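PDB 3BY9: sensor protein from Vibrio cholerae, which senses C4-dicarboxylates such as succinate through this sensor domain and probably autophosphorylates on histidine as the kinase of a two-component system. Local coordinates for residues 12-17 and 239-243. Residues are numbered along the deposited sequence; the frame is centred on the assembly and turned at random. Where two conformers were deposited one is given.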
ATOM      1  N   HIS A  12      22.148   9.607  -5.087  1.00 10.55           N
ATOM      2  CA  HIS A  12      20.940   9.187  -4.377  1.00 10.10           C
ATOM      3  C   HIS A  12      19.765  10.053  -4.829  1.00 13.00           C
ATOM      4  O   HIS A  12      18.639   9.563  -4.981  1.00 11.20           O
ATOM      5  CB  HIS A  12      21.095   9.420  -2.888  1.00 11.35           C
ATOM      6  CG  HIS A  12      21.699   8.296  -2.111  1.00 11.19           C
ATOM      7  ND1 HIS A  12      22.232   7.135  -2.664  1.00 14.16           N
ATOM      8  CD2 HIS A  12      21.826   8.165  -0.771  1.00  6.76           C
ATOM      9  CE1 HIS A  12      22.650   6.353  -1.680  1.00  7.27           C
ATOM     10  NE2 HIS A  12      22.410   6.952  -0.531  1.00 15.95           N
ATOM     11  N   GLN A  13      19.989  11.365  -4.961  1.00 12.68           N
ATOM     12  CA  GLN A  13      18.896  12.245  -5.377  1.00 13.52           C
ATOM     13  C   GLN A  13      18.356  11.838  -6.741  1.00 12.29           C
ATOM     14  O   GLN A  13      17.155  11.883  -6.980  1.00 12.74           O
ATOM     15  CB  GLN A  13      19.339  13.719  -5.397  1.00  9.96           C
ATOM     16  CG  GLN A  13      19.473  14.324  -3.989  1.00 13.24           C
ATOM     17  CD  GLN A  13      18.166  14.242  -3.222  1.00 14.08           C
ATOM     18  OE1 GLN A  13      17.159  14.783  -3.668  1.00 14.68           O
ATOM     19  NE2 GLN A  13      18.169  13.566  -2.078  1.00 12.85           N
ATOM     20  N   SER A  14      19.242  11.423  -7.643  0.50 11.41           N
ATOM     21  CA  SER A  14      18.795  11.005  -8.962  0.50 11.95           C
ATOM     22  C   SER A  14      18.056   9.669  -8.891  0.50 13.26           C
ATOM     23  O   SER A  14      17.074   9.439  -9.619  0.50 14.27           O
ATOM     24  CB  SER A  14      19.991  10.910  -9.900  0.50 13.74           C
ATOM     25  OG  SER A  14      20.454  12.214 -10.217  0.50 11.62           O
ATOM     26  N   GLN A  15      18.537   8.766  -8.041  1.00 11.90           N
ATOM     27  CA  GLN A  15      17.850   7.484  -7.886  1.00 12.18           C
ATOM     28  C   GLN A  15      16.464   7.708  -7.335  1.00 13.67           C
ATOM     29  O   GLN A  15      15.512   7.063  -7.793  1.00 13.17           O
ATOM     30  CB  GLN A  15      18.593   6.569  -6.933  1.00 12.09           C
ATOM     31  CG  GLN A  15      19.948   6.119  -7.482  1.00 12.48           C
ATOM     32  CD  GLN A  15      20.621   5.211  -6.475  1.00 14.68           C
ATOM     33  OE1 GLN A  15      20.309   4.011  -6.373  1.00 17.61           O
ATOM     34  NE2 GLN A  15      21.504   5.777  -5.699  1.00 12.30           N
ATOM     35  N   LEU A  16      16.351   8.601  -6.343  1.00 11.04           N
ATOM     36  CA  LEU A  16      15.035   8.859  -5.750  1.00 10.60           C
ATOM     37  C   LEU A  16      14.110   9.511  -6.793  1.00 13.96           C
ATOM     38  O   LEU A  16      12.891   9.236  -6.844  1.00 13.41           O
ATOM     39  CB  LEU A  16      15.157   9.778  -4.492  1.00  9.45           C
ATOM     40  CG  LEU A  16      15.855   9.112  -3.280  1.00 11.13           C
ATOM     41  CD1 LEU A  16      16.219  10.083  -2.153  1.00  9.91           C
ATOM     42  CD2 LEU A  16      14.885   8.016  -2.754  1.00 12.86           C
ATOM     43  N   ASP A  17      14.663  10.394  -7.618  1.00 12.90           N
ATOM     44  CA  ASP A  17      13.832  11.035  -8.658  1.00 15.98           C
ATOM     45  C   ASP A  17      13.284   9.959  -9.620  1.00 15.95           C
ATOM     46  O   ASP A  17      12.082   9.928  -9.920  1.00 15.47           O
ATOM     47  CB  ASP A  17      14.658  12.022  -9.502  1.00 15.25           C
ATOM     48  CG  ASP A  17      14.957  13.329  -8.806  1.00 22.42           C
ATOM     49  OD1 ASP A  17      14.395  13.621  -7.725  1.00 16.94           O
ATOM     50  OD2 ASP A  17      15.782  14.091  -9.399  1.00 18.60           O
ATOM     51  N   ILE A 239      24.637   4.936   4.384  1.00 11.66           N
ATOM     52  CA  ILE A 239      24.376   6.358   4.091  1.00 10.34           C
ATOM     53  C   ILE A 239      22.926   6.292   3.492  1.00 11.15           C
ATOM     54  O   ILE A 239      22.674   5.542   2.566  1.00 11.73           O
ATOM     55  CB  ILE A 239      25.359   6.914   3.061  1.00 11.43           C
ATOM     56  CG1 ILE A 239      26.757   6.957   3.721  1.00 16.64           C
ATOM     57  CG2 ILE A 239      24.916   8.382   2.591  1.00 12.23           C
ATOM     58  CD1 ILE A 239      27.888   7.142   2.718  1.00 15.63           C
ATOM     59  N   VAL A 240      22.001   7.110   4.004  1.00  8.51           N
ATOM     60  CA  VAL A 240      20.587   6.968   3.598  1.00  9.46           C
ATOM     61  C   VAL A 240      19.975   8.278   3.163  1.00 11.39           C
ATOM     62  O   VAL A 240      20.113   9.274   3.890  1.00 11.71           O
ATOM     63  CB  VAL A 240      19.749   6.463   4.800  1.00 11.73           C
ATOM     64  CG1 VAL A 240      18.346   6.173   4.370  1.00 11.44           C
ATOM     65  CG2 VAL A 240      20.346   5.150   5.364  1.00  9.95           C
ATOM     66  N   SER A 241      19.388   8.308   1.968  1.00  8.30           N
ATOM     67  CA  SER A 241      18.701   9.524   1.511  1.00 10.34           C
ATOM     68  C   SER A 241      17.225   9.213   1.456  1.00 11.22           C
ATOM     69  O   SER A 241      16.823   8.132   1.025  1.00 10.66           O
ATOM     70  CB  SER A 241      19.216   9.970   0.150  1.00  9.96           C
ATOM     71  OG  SER A 241      20.594  10.338   0.327  1.00 12.26           O
ATOM     72  N   SER A 242      16.391  10.186   1.844  1.00  9.17           N
ATOM     73  CA  SER A 242      14.955   9.885   1.936  1.00 10.85           C
ATOM     74  C   SER A 242      14.133  10.938   1.259  1.00 11.77           C
ATOM     75  O   SER A 242      14.510  12.120   1.230  1.00 13.03           O
ATOM     76  CB  SER A 242      14.519   9.799   3.415  1.00 10.84           C
ATOM     77  OG  SER A 242      15.271   8.769   4.075  1.00 12.73           O
ATOM     78  N   ARG A 243      13.017  10.478   0.708  1.00  9.86           N
ATOM     79  CA  ARG A 243      12.069  11.346  -0.036  1.00 15.41           C
ATOM     80  C   ARG A 243      10.638  11.025   0.412  1.00 12.01           C
ATOM     81  O   ARG A 243      10.071   9.974   0.109  1.00 11.89           O
ATOM     82  CB  ARG A 243      12.207  11.092  -1.561  1.00 17.09           C
ATOM     83  CG  ARG A 243      11.389  12.011  -2.493  1.00 19.65           C
ATOM     84  CD  ARG A 243      11.994  13.387  -2.585  1.00 19.07           C
ATOM     85  NE  ARG A 243      13.358  13.394  -3.151  1.00 17.67           N
ATOM     86  CZ  ARG A 243      13.678  13.216  -4.437  1.00 16.64           C
ATOM     87  NH1 ARG A 243      12.758  12.974  -5.372  1.00 17.41           N
ATOM     88  NH2 ARG A 243      14.951  13.372  -4.808  1.00 13.51           N
TER
HETATM   89  O   HOH W   1      20.819  12.558  -1.263  1.00 11.70           O
HETATM   90  O   HOH W   2      15.238  13.576  -1.186  1.00 18.54           O
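In the membrane-proximal half of this double-PAS-like sensor domain, the long helix 5-27 lies across an antiparallel sheet, and Arg243 of strand 238-245 reaches over to Gln13, Leu16 and Asp17. Arg243 illustrates how one arginine can join a helix to a sheet. The CG of Arg243 stands anti to the backbone N (chi1 -174°), and bends at chi2 and chi3 curl the chain so that the guanidinium lies with one face over Leu16 CB. An end-on salt bridge forms in which both terminal nitrogens share one oxygen: NH1 meets Asp17 OD1 at 2.9 Å, nearly along the C-O axis, whereas NH2 approaches it from above the carboxylate plane at 3.0 Å. NH2 also donates to Gln13 OE1 (2.9 Å), well above the amide plane, and weakly to Gln13 O. The third nitrogen, NE, gives its hydrogen to a water 2.7 Å away, which accepts from Gln13 NE2 as well and can donate to Ser242 O. A second water links Gln13 NE2 with Ser241 OG. Farther along, Leu16 CD1 packs on Ser241 CB at 3.8 Å, and His12 NE2 makes a straight but weak bond to Ile239 O (3.4 Å). Charge and hydrogen bonding thus gather at the partly exposed end of the contact, where they hold the guanidinium in a fixed orientation; its positive charge probably favours the ionised form of Asp17, while buried Leu16 and His12 fill the interface beside it.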